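PDB 7C6O: cobalamin biosynthesis protein CobN from Mycobacterium tuberculosis, which probably catalyses, as the large subunit of a cobaltochelatase, the ATP-dependent insertion of cobalt into the corrin ring of the cobalamin precursor hydrogenobyrinic acid a,c-diamide. Local coordinates for residues A[592-597]-A[1064-1069]; A[1059-1064]-A[1072-1077]; A[889-894]-A[941-946]. All blocks are in the same frame, centred on the assembly; numbering follows the deposited sequence.

Overall arrangement
The three contacts lie close together near the centre of the molecule, 6 to 15 Å from it, with centres about 9 Å (contacts 1 and 2), 12 Å (1 and 3) and 13 Å (2 and 3) apart. Contacts 2 and 3 are built on one mixed sheet, contact 2 from strand 1056-1061 and the helix after it, contact 3 from the short helices that follow strands 880-885 and 935-940. Contact 1 brings in residues 592-597, which follow strand 586-591 of a different sheet. In sequence, contact 3 falls between the two halves of contact 1, and contact 2 interleaves with contact 1, sharing Arg1064. Arg892, on helix 887-893 of contact 3, ties that helix to Asp594 of contact 1 and, more weakly, to Asp1062 of contact 2.

Contact 1 (A[592-597]-A[1064-1069]); sequences VNDPGE and REHDIA
Asn593 and Glu1065 mark the closest approach of the two backbones, their CA atoms 8.1 Å apart, where the turn leading into helix 595-604 faces the irregular loop before helix 1072-1089. Their side chains come from opposite directions and lay one flat group over another: the amide and carboxylate planes are only 14° apart. With CG of Asn593 set between its backbone N and carbonyl carbon (chi1 69°), the amide reaches across to Glu1065, whose own chain bends at chi2 (84°). The result is a stack and not a pairing in one plane. ND2 of Asn593 lies 3.5 Å from OE1 of Glu1065, but the angle is too poor for a hydrogen bond, while OD1 of Asn593 rests 3.7 Å from CG of Glu1065. The carboxylate finds its partners elsewhere, OE1 at Thr1063 OG1 and OE2 at Ser827 OG, which probably fix its rotation.

Beside the stack, one water lies among three side chains. It accepts from ND2 of Asn593 at 2.9 Å and donates to OD1 of Asp594, also at 2.9 Å. It is modelled 2.5 Å from ND1 of His1066, a length short enough to be treated with caution. The far nitrogen of that ring, NE2, is hydrogen-bonded to Tyr1074 OH, which holds the imidazole from that side. OD1 of Asp594 also takes a salt bridge from Arg892, whose NE bonds to Asn593 O.

The chemistry is therefore unequal. ND2 of Asn593 is served by the water, whereas its OD1 is buried with no partner in the model, a probable energetic cost. Arg892 probably offsets the negative charge of Asp594. The direct join rests on the amide-carboxylate stack, the water bridge being likely but doubtfully short at His1066.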
loop_
_atom_site.group_PDB
_atom_site.type_symbol
_atom_site.label_atom_id
_atom_site.label_comp_id
_atom_site.label_asym_id
_atom_site.label_seq_id
_atom_site.Cartn_x
_atom_site.Cartn_y
_atom_site.Cartn_z
ATOM N N VAL A 592 10.002 -4.884 2.655
ATOM C CA VAL A 592 9.032 -5.916 2.290
ATOM C C VAL A 592 7.787 -5.867 3.172
ATOM O O VAL A 592 6.686 -6.204 2.715
ATOM C CB VAL A 592 9.700 -7.307 2.328
ATOM C CG1 VAL A 592 10.224 -7.625 3.729
ATOM C CG2 VAL A 592 8.731 -8.389 1.855
ATOM N N ASN A 593 7.915 -5.452 4.435
ATOM C CA ASN A 593 6.774 -5.457 5.341
ATOM C C ASN A 593 6.079 -4.101 5.424
ATOM O O ASN A 593 5.340 -3.849 6.381
ATOM C CB ASN A 593 7.190 -5.931 6.736
ATOM C CG ASN A 593 8.089 -4.946 7.449
ATOM O OD1 ASN A 593 9.272 -4.835 7.136
ATOM N ND2 ASN A 593 7.540 -4.242 8.431
ATOM N N ASP A 594 6.272 -3.233 4.428
ATOM C CA ASP A 594 5.518 -1.985 4.298
ATOM C C ASP A 594 4.734 -2.009 2.987
ATOM O O ASP A 594 4.993 -1.206 2.078
ATOM C CB ASP A 594 6.438 -0.767 4.361
ATOM C CG ASP A 594 6.950 -0.494 5.765
ATOM O OD1 ASP A 594 6.534 -1.201 6.708
ATOM O OD2 ASP A 594 7.771 0.433 5.925
ATOM N N PRO A 595 3.751 -2.911 2.862
ATOM C CA PRO A 595 3.063 -3.063 1.567
ATOM C C PRO A 595 2.284 -1.836 1.130
ATOM O O PRO A 595 2.266 -1.520 -0.066
ATOM C CB PRO A 595 2.136 -4.261 1.808
ATOM C CG PRO A 595 1.929 -4.285 3.284
ATOM C CD PRO A 595 3.220 -3.834 3.879
ATOM N N GLY A 596 1.627 -1.140 2.059
ATOM C CA GLY A 596 0.790 -0.016 1.666
ATOM C C GLY A 596 1.587 1.115 1.047
ATOM O O GLY A 596 1.223 1.653 -0.004
ATOM N N GLU A 597 2.694 1.487 1.687
ATOM C CA GLU A 597 3.491 2.595 1.176
ATOM C C GLU A 597 4.155 2.234 -0.149
ATOM O O GLU A 597 4.257 3.077 -1.048
ATOM C CB GLU A 597 4.526 3.011 2.220
ATOM C CG GLU A 597 3.916 3.428 3.561
ATOM C CD GLU A 597 3.684 2.255 4.508
ATOM O OE1 GLU A 597 3.650 1.094 4.045
ATOM O OE2 GLU A 597 3.540 2.496 5.727
ATOM N N ARG A 1064 6.395 -6.247 14.009
ATOM C CA ARG A 1064 7.437 -6.151 15.023
ATOM C C ARG A 1064 8.698 -5.457 14.531
ATOM O O ARG A 1064 9.546 -5.098 15.354
ATOM C CB ARG A 1064 7.802 -7.549 15.542
ATOM C CG ARG A 1064 6.969 -8.004 16.721
ATOM C CD ARG A 1064 7.392 -7.299 18.002
ATOM N NE ARG A 1064 6.389 -7.445 19.055
ATOM C CZ ARG A 1064 5.670 -6.441 19.547
ATOM N NH1 ARG A 1064 5.853 -5.207 19.095
ATOM N NH2 ARG A 1064 4.775 -6.669 20.499
ATOM N N GLU A 1065 8.838 -5.257 13.219
ATOM C CA GLU A 1065 10.045 -4.649 12.668
ATOM C C GLU A 1065 10.244 -3.212 13.136
ATOM O O GLU A 1065 11.382 -2.729 13.149
ATOM C CB GLU A 1065 10.000 -4.699 11.141
ATOM C CG GLU A 1065 10.123 -6.104 10.552
ATOM C CD GLU A 1065 8.802 -6.864 10.500
ATOM O OE1 GLU A 1065 7.811 -6.424 11.125
ATOM O OE2 GLU A 1065 8.758 -7.913 9.827
ATOM N N HIS A 1066 9.173 -2.516 13.510
ATOM C CA HIS A 1066 9.269 -1.170 14.057
ATOM C C HIS A 1066 8.257 -1.040 15.185
ATOM O O HIS A 1066 7.382 -1.893 15.359
ATOM C CB HIS A 1066 9.025 -0.103 12.982
ATOM C CG HIS A 1066 7.619 -0.074 12.471
ATOM N ND1 HIS A 1066 7.243 -0.671 11.287
ATOM C CD2 HIS A 1066 6.493 0.476 12.988
ATOM C CE1 HIS A 1066 5.949 -0.486 11.094
ATOM N NE2 HIS A 1066 5.470 0.204 12.113
ATOM N N ASP A 1067 8.370 0.041 15.956
ATOM C CA ASP A 1067 7.474 0.263 17.085
ATOM C C ASP A 1067 6.896 1.674 17.013
ATOM O O ASP A 1067 7.170 2.438 16.082
ATOM C CB ASP A 1067 8.186 0.009 18.426
ATOM C CG ASP A 1067 9.457 0.824 18.594
ATOM O OD1 ASP A 1067 9.405 2.067 18.470
ATOM O OD2 ASP A 1067 10.514 0.216 18.881
ATOM N N ILE A 1068 6.082 2.021 18.014
ATOM C CA ILE A 1068 5.333 3.274 17.965
ATOM C C ILE A 1068 6.212 4.499 18.146
ATOM O O ILE A 1068 5.752 5.620 17.893
ATOM C CB ILE A 1068 4.203 3.292 19.015
ATOM C CG1 ILE A 1068 4.772 3.204 20.432
ATOM C CG2 ILE A 1068 3.226 2.159 18.755
ATOM C CD1 ILE A 1068 3.758 3.542 21.516
ATOM N N ALA A 1069 7.459 4.321 18.580
ATOM C CA ALA A 1069 8.434 5.400 18.636
ATOM C C ALA A 1069 9.396 5.365 17.455
ATOM O O ALA A 1069 10.364 6.133 17.434
ATOM C CB ALA A 1069 9.209 5.345 19.955
HETATM O O HOH W 1 8.069 -1.530 9.134
#

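Contact 2 (A[1059-1064]-A[1072-1077])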
loop_
_atom_site.group_PDB
_atom_site.type_symbol
_atom_site.label_atom_id
_atom_site.label_comp_id
_atom_site.label_asym_id
_atom_site.label_seq_id
_atom_site.Cartn_x
_atom_site.Cartn_y
_atom_site.Cartn_z
ATOM N N LYS A 1059 -5.198 2.210 18.606
ATOM C CA LYS A 1059 -4.363 1.955 17.443
ATOM C C LYS A 1059 -3.742 0.581 17.618
ATOM O O LYS A 1059 -3.348 0.212 18.727
ATOM C CB LYS A 1059 -3.261 3.011 17.276
ATOM C CG LYS A 1059 -2.369 2.782 16.058
ATOM C CD LYS A 1059 -3.166 2.924 14.772
ATOM C CE LYS A 1059 -2.331 2.600 13.538
ATOM N NZ LYS A 1059 -2.147 1.135 13.307
ATOM N N ASN A 1060 -3.664 -0.181 16.536
ATOM C CA ASN A 1060 -3.129 -1.531 16.608
ATOM C C ASN A 1060 -1.707 -1.572 16.066
ATOM O O ASN A 1060 -1.387 -0.907 15.077
ATOM C CB ASN A 1060 -4.028 -2.505 15.848
ATOM C CG ASN A 1060 -5.403 -2.632 16.481
ATOM O OD1 ASN A 1060 -5.541 -2.554 17.704
ATOM N ND2 ASN A 1060 -6.423 -2.819 15.656
ATOM N N THR A 1061 -0.850 -2.333 16.746
ATOM C CA THR A 1061 0.529 -2.572 16.329
ATOM C C THR A 1061 0.591 -4.000 15.810
ATOM O O THR A 1061 0.500 -4.953 16.590
ATOM C CB THR A 1061 1.506 -2.361 17.483
ATOM O OG1 THR A 1061 1.175 -3.249 18.559
ATOM C CG2 THR A 1061 1.434 -0.931 17.981
ATOM N N ASP A 1062 0.750 -4.151 14.498
ATOM C CA ASP A 1062 0.646 -5.442 13.840
ATOM C C ASP A 1062 1.969 -5.978 13.316
ATOM O O ASP A 1062 2.005 -7.109 12.818
ATOM C CB ASP A 1062 -0.358 -5.351 12.682
ATOM C CG ASP A 1062 -0.223 -4.056 11.899
ATOM O OD1 ASP A 1062 0.875 -3.460 11.893
ATOM O OD2 ASP A 1062 -1.226 -3.623 11.298
ATOM N N THR A 1063 3.047 -5.202 13.388
ATOM C CA THR A 1063 4.335 -5.651 12.879
ATOM C C THR A 1063 5.414 -5.350 13.912
ATOM O O THR A 1063 5.341 -4.349 14.631
ATOM C CB THR A 1063 4.652 -5.000 11.510
ATOM O OG1 THR A 1063 5.235 -5.976 10.633
ATOM C CG2 THR A 1063 5.600 -3.820 11.649
ATOM N N ARG A 1064 6.395 -6.247 14.009
ATOM C CA ARG A 1064 7.437 -6.151 15.023
ATOM C C ARG A 1064 8.698 -5.457 14.531
ATOM O O ARG A 1064 9.546 -5.098 15.354
ATOM C CB ARG A 1064 7.802 -7.549 15.542
ATOM C CG ARG A 1064 6.969 -8.004 16.721
ATOM C CD ARG A 1064 7.392 -7.299 18.002
ATOM N NE ARG A 1064 6.389 -7.445 19.055
ATOM C CZ ARG A 1064 5.670 -6.441 19.547
ATOM N NH1 ARG A 1064 5.853 -5.207 19.095
ATOM N NH2 ARG A 1064 4.775 -6.669 20.499
ATOM N N ASP A 1072 6.583 8.216 12.641
ATOM C CA ASP A 1072 5.781 9.385 12.974
ATOM C C ASP A 1072 4.284 9.117 12.871
ATOM O O ASP A 1072 3.492 9.863 13.455
ATOM C CB ASP A 1072 6.148 10.541 12.050
ATOM C CG ASP A 1072 6.077 10.151 10.588
ATOM O OD1 ASP A 1072 6.996 9.449 10.113
ATOM O OD2 ASP A 1072 5.085 10.518 9.924
ATOM N N ASP A 1073 3.880 8.077 12.142
ATOM C CA ASP A 1073 2.461 7.896 11.851
ATOM C C ASP A 1073 1.658 7.548 13.096
ATOM O O ASP A 1073 0.474 7.893 13.181
ATOM C CB ASP A 1073 2.286 6.826 10.777
ATOM C CG ASP A 1073 2.738 7.302 9.412
ATOM O OD1 ASP A 1073 2.367 8.431 9.023
ATOM O OD2 ASP A 1073 3.472 6.554 8.735
ATOM N N TYR A 1074 2.273 6.881 14.076
ATOM C CA TYR A 1074 1.520 6.492 15.262
ATOM C C TYR A 1074 1.107 7.714 16.074
ATOM O O TYR A 1074 -0.075 7.880 16.397
ATOM C CB TYR A 1074 2.325 5.498 16.105
ATOM C CG TYR A 1074 2.451 4.156 15.422
ATOM C CD1 TYR A 1074 1.433 3.214 15.507
ATOM C CD2 TYR A 1074 3.571 3.845 14.664
ATOM C CE1 TYR A 1074 1.535 1.993 14.866
ATOM C CE2 TYR A 1074 3.683 2.624 14.021
ATOM C CZ TYR A 1074 2.663 1.705 14.124
ATOM O OH TYR A 1074 2.772 0.491 13.486
ATOM N N PHE A 1075 2.050 8.604 16.393
ATOM C CA PHE A 1075 1.655 9.767 17.181
ATOM C C PHE A 1075 0.750 10.696 16.378
ATOM O O PHE A 1075 -0.119 11.355 16.956
ATOM C CB PHE A 1075 2.888 10.500 17.740
ATOM C CG PHE A 1075 3.475 11.559 16.830
ATOM C CD1 PHE A 1075 2.936 12.841 16.779
ATOM C CD2 PHE A 1075 4.605 11.288 16.075
ATOM C CE1 PHE A 1075 3.487 13.815 15.956
ATOM C CE2 PHE A 1075 5.165 12.258 15.254
ATOM C CZ PHE A 1075 4.602 13.524 15.193
ATOM N N GLN A 1076 0.910 10.738 15.054
ATOM C CA GLN A 1076 0.053 11.594 14.237
ATOM C C GLN A 1076 -1.402 11.146 14.305
ATOM O O GLN A 1076 -2.302 11.955 14.563
ATOM C CB GLN A 1076 0.529 11.593 12.787
ATOM C CG GLN A 1076 1.773 12.406 12.526
ATOM C CD GLN A 1076 1.900 12.768 11.062
ATOM O OE1 GLN A 1076 1.267 13.711 10.591
ATOM N NE2 GLN A 1076 2.712 12.011 10.332
ATOM N N TYR A 1077 -1.651 9.858 14.067
ATOM C CA TYR A 1077 -3.018 9.345 14.035
ATOM C C TYR A 1077 -3.537 9.050 15.437
ATOM O O TYR A 1077 -4.593 9.552 15.841
ATOM C CB TYR A 1077 -3.083 8.088 13.165
ATOM C CG TYR A 1077 -3.059 8.376 11.684
ATOM C CD1 TYR A 1077 -1.857 8.577 11.015
ATOM C CD2 TYR A 1077 -4.238 8.449 10.953
ATOM C CE1 TYR A 1077 -1.830 8.843 9.659
ATOM C CE2 TYR A 1077 -4.220 8.715 9.599
ATOM C CZ TYR A 1077 -3.015 8.910 8.958
ATOM O OH TYR A 1077 -2.994 9.170 7.612
HETATM O O HOH W 2 0.222 -0.457 12.112
HETATM O O HOH W 3 3.469 -2.391 14.709
#
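Tyr1074 and Lys1059 carry this strand-helix contact, in which the axes of strand 1059-1061 and helix 1072-1077 run nearly antiparallel (161°) with a closest approach of 10.2 Å. Along the helix, Asp1072 comes first and turns to its own segment, its OD2 accepting a weak bond from NE2 of Gln1076. Tyr1074 follows and does most of the touching. Its side chain crosses that of Lys1059 at about a right angle, and the lysine CG meets the ring edge 3.9 Å from CD1 of Tyr1074. Bends at chi2 and chi4 curl the lysine back on its own strand, where NZ donates to Asn1060 O at 2.8 Å, in the carbonyl plane. CG2 of Thr1061 adds a looser touch on the ring, 4.3 Å from CE1 of Tyr1074.

Beyond the ring, the phenol oxygen of Tyr1074, already bonded to His1066, has two waters besides. One accepts from Lys1059 NZ and, in the conformer given, donates to Asp1062 OD1; the other donates to Thr1063 O.

Tyr1077, three residues on, meets Trp886 edge to face, as Tyr1074 does, and Trp886 also makes a cation-pi contact with Lys1059. The pair thus opens the beta-alpha-beta crossover 1056-1061, 1072-1089, 1094-1099: strand 1056-1061 runs between the parallel strands 880-885 and 1094-1099, and helix 1072-1089 has helices 1007-1013 and 1136-1157 against it.

Contact 3 (A[889-894]-A[941-946])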
loop_
_atom_site.group_PDB
_atom_site.type_symbol
_atom_site.label_atom_id
_atom_site.label_comp_id
_atom_site.label_asym_id
_atom_site.label_seq_id
_atom_site.Cartn_x
_atom_site.Cartn_y
_atom_site.Cartn_z
ATOM N N SER A 889 -1.687 -1.731 7.050
ATOM C CA SER A 889 -2.072 -2.706 8.065
ATOM C C SER A 889 -3.028 -3.746 7.497
ATOM O O SER A 889 -2.897 -4.940 7.786
ATOM C CB SER A 889 -2.714 -1.995 9.256
ATOM O OG SER A 889 -1.829 -1.042 9.820
ATOM N N ALA A 890 -4.006 -3.311 6.700
ATOM C CA ALA A 890 -4.910 -4.265 6.071
ATOM C C ALA A 890 -4.157 -5.215 5.152
ATOM O O ALA A 890 -4.535 -6.384 5.022
ATOM C CB ALA A 890 -6.004 -3.528 5.297
ATOM N N MET A 891 -3.082 -4.743 4.523
ATOM C CA MET A 891 -2.304 -5.606 3.643
ATOM C C MET A 891 -1.389 -6.547 4.420
ATOM O O MET A 891 -1.097 -7.648 3.943
ATOM C CB MET A 891 -1.489 -4.757 2.672
ATOM C CG MET A 891 -2.338 -3.946 1.708
ATOM S SD MET A 891 -1.335 -2.850 0.695
ATOM C CE MET A 891 -2.542 -2.336 -0.529
ATOM N N ARG A 892 -0.926 -6.133 5.606
ATOM C CA ARG A 892 -0.087 -7.005 6.423
ATOM C C ARG A 892 -0.890 -8.132 7.064
ATOM O O ARG A 892 -0.360 -9.231 7.272
ATOM C CB ARG A 892 0.605 -6.207 7.531
ATOM C CG ARG A 892 1.666 -5.203 7.102
ATOM C CD ARG A 892 2.297 -4.573 8.354
ATOM N NE ARG A 892 3.273 -3.534 8.048
ATOM C CZ ARG A 892 3.247 -2.305 8.551
ATOM N NH1 ARG A 892 2.298 -1.949 9.408
ATOM N NH2 ARG A 892 4.185 -1.435 8.210
ATOM N N THR A 893 -2.153 -7.873 7.405
ATOM C CA THR A 893 -2.947 -8.784 8.216
ATOM C C THR A 893 -4.149 -9.374 7.496
ATOM O O THR A 893 -4.824 -10.238 8.074
ATOM C CB THR A 893 -3.460 -8.069 9.474
ATOM O OG1 THR A 893 -4.425 -7.084 9.089
ATOM C CG2 THR A 893 -2.317 -7.384 10.211
ATOM N N ALA A 894 -4.441 -8.930 6.275
ATOM C CA ALA A 894 -5.668 -9.253 5.550
ATOM C C ALA A 894 -6.914 -8.718 6.254
ATOM O O ALA A 894 -8.015 -9.238 6.050
ATOM C CB ALA A 894 -5.799 -10.761 5.291
ATOM N N SER A 941 -6.783 6.344 6.616
ATOM C CA SER A 941 -5.761 7.145 5.968
ATOM C C SER A 941 -6.176 7.450 4.532
ATOM O O SER A 941 -7.155 6.910 4.010
ATOM C CB SER A 941 -4.414 6.423 5.995
ATOM O OG SER A 941 -4.469 5.219 5.252
ATOM N N GLY A 942 -5.422 8.345 3.894
ATOM C CA GLY A 942 -5.647 8.600 2.483
ATOM C C GLY A 942 -5.411 7.369 1.629
ATOM O O GLY A 942 -6.160 7.101 0.686
ATOM N N PHE A 943 -4.376 6.591 1.955
ATOM C CA PHE A 943 -4.101 5.403 1.156
ATOM C C PHE A 943 -5.163 4.330 1.361
ATOM O O PHE A 943 -5.512 3.615 0.415
ATOM C CB PHE A 943 -2.723 4.829 1.471
ATOM C CG PHE A 943 -2.431 3.567 0.716
ATOM C CD1 PHE A 943 -2.143 3.611 -0.639
ATOM C CD2 PHE A 943 -2.484 2.333 1.347
ATOM C CE1 PHE A 943 -1.892 2.453 -1.347
ATOM C CE2 PHE A 943 -2.238 1.169 0.643
ATOM C CZ PHE A 943 -1.940 1.228 -0.706
ATOM N N PHE A 944 -5.670 4.181 2.590
ATOM C CA PHE A 944 -6.761 3.235 2.811
ATOM C C PHE A 944 -7.954 3.574 1.930
ATOM O O PHE A 944 -8.560 2.685 1.321
ATOM C CB PHE A 944 -7.175 3.220 4.283
ATOM C CG PHE A 944 -8.170 2.141 4.618
ATOM C CD1 PHE A 944 -7.741 0.916 5.109
ATOM C CD2 PHE A 944 -9.530 2.344 4.429
ATOM C CE1 PHE A 944 -8.647 -0.085 5.411
ATOM C CE2 PHE A 944 -10.445 1.347 4.727
ATOM C CZ PHE A 944 -10.000 0.132 5.223
ATOM N N ARG A 945 -8.309 4.858 1.862
ATOM C CA ARG A 945 -9.344 5.313 0.939
ATOM C C ARG A 945 -9.019 4.919 -0.500
ATOM O O ARG A 945 -9.892 4.428 -1.230
ATOM C CB ARG A 945 -9.501 6.827 1.073
ATOM C CG ARG A 945 -10.223 7.527 -0.064
ATOM C CD ARG A 945 -9.806 8.989 -0.096
ATOM N NE ARG A 945 -8.422 9.139 -0.541
ATOM C CZ ARG A 945 -7.651 10.189 -0.277
ATOM N NH1 ARG A 945 -8.110 11.200 0.452
ATOM N NH2 ARG A 945 -6.408 10.224 -0.739
ATOM N N ASP A 946 -7.762 5.108 -0.917
ATOM C CA ASP A 946 -7.362 4.824 -2.294
ATOM C C ASP A 946 -7.474 3.340 -2.623
ATOM O O ASP A 946 -7.984 2.965 -3.687
ATOM C CB ASP A 946 -5.921 5.278 -2.529
ATOM C CG ASP A 946 -5.759 6.776 -2.492
ATOM O OD1 ASP A 946 -6.748 7.495 -2.229
ATOM O OD2 ASP A 946 -4.622 7.231 -2.732
#
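Met891 and Phe943 form a Met-aromatic contact between two short helices, 887-893 and 942-947, which follow the neighbouring parallel strands 880-885 and 935-940 of the mixed sheet. The methionine arrives at the rim of the ring: its CE lies 3.6 Å from CZ of Phe943, near the ring plane, and SD sits 5.4 Å from the ring centroid, 84° off the ring normal. Beyond CG the methionine chain is extended, which carries its end across to the other helix, and the phenylalanine comes to meet it from the opposite direction, with CG anti to the backbone N (chi1 177°). Alongside, the methyl of Ala890 packs against the next ring, CB to CE1 of Phe944 at 4.3 Å. This is a wholly apolar first shell, and it is small.

Around it, helix 595-604 fits against both partners, with Pro595 on Met891 and Thr599 and Gln600 on Phe943. Phe944 continues the apolar contact to Phe948, Val951, Val952 and Ile898.

Polar groups support the helix ends. Ser941 is the N-cap of helix 942-947, its OG accepting from Phe944 N at 3.1 Å in a fairly straight bond (161°) that closes the first turn, the one carrying Phe943 and Phe944. Near the end of helix 887-893, OG1 and N of Thr893 reach Ser889 O from opposite faces of its plane.

Farther out, Arg945 grips OD1 of Asp946 side-on through NE and NH2, with OD1 of Asp946 in the guanidinium plane, while the other carboxylate oxygen, OD2, bonds to Tyr1003 and Gln600. One face of that guanidinium is covered by CA of Gly942, which stands 3.7 Å above the plane of the Arg945 group, over its centre.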